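Local coordinates for trichomaglin (Trichosanthes lepiniana, PDB 1SGL), which probably cleaves RNA as an S-like ribonuclease of the RNase T2 family, at residues 86-89 with 90-94. Sequence-based numbering, arbitrary orientation.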
ATOM      1  N   LEU A  86      17.549  -4.343   2.210  1.00 44.09           N
ATOM      2  CA  LEU A  86      16.662  -4.547   3.350  1.00 44.80           C
ATOM      3  C   LEU A  86      16.211  -3.160   3.804  1.00 44.69           C
ATOM      4  O   LEU A  86      16.877  -2.162   3.526  1.00 44.28           O
ATOM      5  CB  LEU A  86      17.382  -5.271   4.492  1.00 44.74           C
ATOM      6  CG  LEU A  86      17.739  -6.744   4.272  1.00 45.56           C
ATOM      7  CD1 LEU A  86      18.512  -7.263   5.476  1.00 46.00           C
ATOM      8  CD2 LEU A  86      16.476  -7.564   4.060  1.00 44.63           C
ATOM      9  N   GLU A  87      15.085  -3.101   4.498  1.00 44.46           N
ATOM     10  CA  GLU A  87      14.546  -1.828   4.953  1.00 44.46           C
ATOM     11  C   GLU A  87      15.028  -1.460   6.354  1.00 45.07           C
ATOM     12  O   GLU A  87      15.117  -2.308   7.244  1.00 44.12           O
ATOM     13  CB  GLU A  87      13.013  -1.879   4.931  1.00 43.99           C
ATOM     14  CG  GLU A  87      12.417  -2.465   3.651  1.00 43.63           C
ATOM     15  CD  GLU A  87      11.746  -1.423   2.771  1.00 43.56           C
ATOM     16  OE1 GLU A  87      11.224  -1.793   1.698  1.00 42.48           O
ATOM     17  OE2 GLU A  87      11.736  -0.235   3.153  1.00 44.40           O
ATOM     18  N   GLN A  88      15.339  -0.182   6.536  1.00 46.23           N
ATOM     19  CA  GLN A  88      15.779   0.322   7.829  1.00 47.12           C
ATOM     20  C   GLN A  88      14.579   0.196   8.767  1.00 46.96           C
ATOM     21  O   GLN A  88      13.527   0.791   8.520  1.00 47.02           O
ATOM     22  CB  GLN A  88      16.203   1.789   7.698  1.00 48.72           C
ATOM     23  CG  GLN A  88      16.697   2.405   8.993  1.00 51.25           C
ATOM     24  CD  GLN A  88      17.994   1.785   9.478  1.00 53.25           C
ATOM     25  OE1 GLN A  88      18.397   1.986  10.628  1.00 54.55           O
ATOM     26  NE2 GLN A  88      18.661   1.034   8.602  1.00 52.95           N
ATOM     27  N   SER A  89      14.729  -0.580   9.834  1.00 46.65           N
ATOM     28  CA  SER A  89      13.632  -0.778  10.772  1.00 46.68           C
ATOM     29  C   SER A  89      13.956  -0.249  12.171  1.00 47.11           C
ATOM     30  O   SER A  89      14.825   0.609  12.334  1.00 46.77           O
ATOM     31  CB  SER A  89      13.271  -2.267  10.833  1.00 46.60           C
ATOM     32  OG  SER A  89      12.065  -2.485  11.544  1.00 46.22           O
ATOM     33  N   CYS A  90      13.253  -0.764  13.176  1.00 47.28           N
ATOM     34  CA  CYS A  90      13.452  -0.338  14.558  1.00 48.40           C
ATOM     35  C   CYS A  90      14.792  -0.816  15.128  1.00 50.08           C
ATOM     36  O   CYS A  90      15.216  -1.945  14.877  1.00 50.42           O
ATOM     37  CB  CYS A  90      12.306  -0.865  15.434  1.00 47.42           C
ATOM     38  SG  CYS A  90      10.625  -0.466  14.835  1.00 46.31           S
ATOM     39  N   ASN A  91      15.455   0.047  15.894  1.00 51.83           N
ATOM     40  CA  ASN A  91      16.735  -0.295  16.518  1.00 53.62           C
ATOM     41  C   ASN A  91      17.835  -0.558  15.498  1.00 54.77           C
ATOM     42  O   ASN A  91      18.615  -1.495  15.655  1.00 55.40           O
ATOM     43  CB  ASN A  91      16.580  -1.540  17.395  1.00 54.20           C
ATOM     44  CG  ASN A  91      15.473  -1.403  18.414  1.00 55.69           C
ATOM     45  OD1 ASN A  91      15.146  -2.358  19.122  1.00 56.28           O
ATOM     46  ND2 ASN A  91      14.888  -0.212  18.500  1.00 56.41           N
ATOM     47  N   ASN A  92      17.896   0.259  14.454  1.00 55.70           N
ATOM     48  CA  ASN A  92      18.917   0.087  13.428  1.00 56.46           C
ATOM     49  C   ASN A  92      18.929  -1.335  12.860  1.00 56.39           C
ATOM     50  O   ASN A  92      19.913  -1.762  12.252  1.00 56.52           O
ATOM     51  CB  ASN A  92      20.294   0.426  14.003  1.00 57.31           C
ATOM     52  CG  ASN A  92      20.439   1.901  14.328  1.00 58.30           C
ATOM     53  OD1 ASN A  92      20.237   2.759  13.465  1.00 58.18           O
ATOM     54  ND2 ASN A  92      20.797   2.208  15.574  1.00 58.13           N
ATOM     55  N   ARG A  93      17.838  -2.065  13.065  1.00 55.23           N
ATOM     56  CA  ARG A  93      17.728  -3.427  12.561  1.00 54.38           C
ATOM     57  C   ARG A  93      17.260  -3.431  11.112  1.00 53.18           C
ATOM     58  O   ARG A  93      16.286  -2.765  10.766  1.00 53.08           O
ATOM     59  CB  ARG A  93      16.738  -4.236  13.400  1.00 55.47           C
ATOM     60  CG  ARG A  93      17.196  -4.545  14.812  1.00 57.04           C
ATOM     61  CD  ARG A  93      16.155  -5.380  15.551  1.00 58.87           C
ATOM     62  NE  ARG A  93      16.638  -5.843  16.851  1.00 60.06           N
ATOM     63  CZ  ARG A  93      17.679  -6.656  17.017  1.00 61.20           C
ATOM     64  NH1 ARG A  93      18.353  -7.101  15.964  1.00 60.74           N
ATOM     65  NH2 ARG A  93      18.047  -7.028  18.238  1.00 61.65           N
ATOM     66  N   LYS A  94      17.968  -4.172  10.268  1.00 51.72           N
ATOM     67  CA  LYS A  94      17.601  -4.292   8.866  1.00 50.13           C
ATOM     68  C   LYS A  94      16.459  -5.299   8.845  1.00 48.52           C
ATOM     69  O   LYS A  94      16.465  -6.257   9.612  1.00 48.37           O
ATOM     70  CB  LYS A  94      18.774  -4.831   8.053  1.00 51.24           C
ATOM     71  CG  LYS A  94      20.019  -3.973   8.122  1.00 52.88           C
ATOM     72  CD  LYS A  94      19.770  -2.602   7.520  1.00 54.73           C
ATOM     73  CE  LYS A  94      21.030  -1.760   7.548  1.00 55.39           C
ATOM     74  NZ  LYS A  94      20.795  -0.429   6.931  1.00 57.34           N
TER
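L86 lays its isobutyl group against the root of the K94 side chain, CD1 coming 3.6 Å from K94 CB, and the two chains pass each other at a slant. A bend at chi2 (-63°) turns the otherwise extended methylene chain of K94 across the face of the ribbon that it shares with Q88, whose terminal amide lies close to the lysine's outer carbons. Q88 holds CG anti to its own backbone N (chi1 -179°) and then turns at chi2, which brings its amide beside that of N92; the two side chains point the same way, their amide planes 58° apart. Beneath these side chains runs a small antiparallel hairpin, strand 87-88 returning as strand 94-95, with Q88 and K94 forming a non-hydrogen-bonded pair, CA to CA 5.1 Å. The tight connection contains N91 and N92, both in left-handed backbone conformations. It is closed by a backbone hydrogen bond from S89 N to R93 O, 2.8 Å. A longer CA-H...O contact, K94 CA to E87 O at 3.6 Å, adds to the pairing further along. From the turn, C90 is tied by a disulfide to C57, while S89 OG hydrogen-bonds to E103 on helix 97-106, anchoring the hairpin to that helix. E87 turns its side chain from the returning strand to a salt bridge with R83, near a bound sulfate.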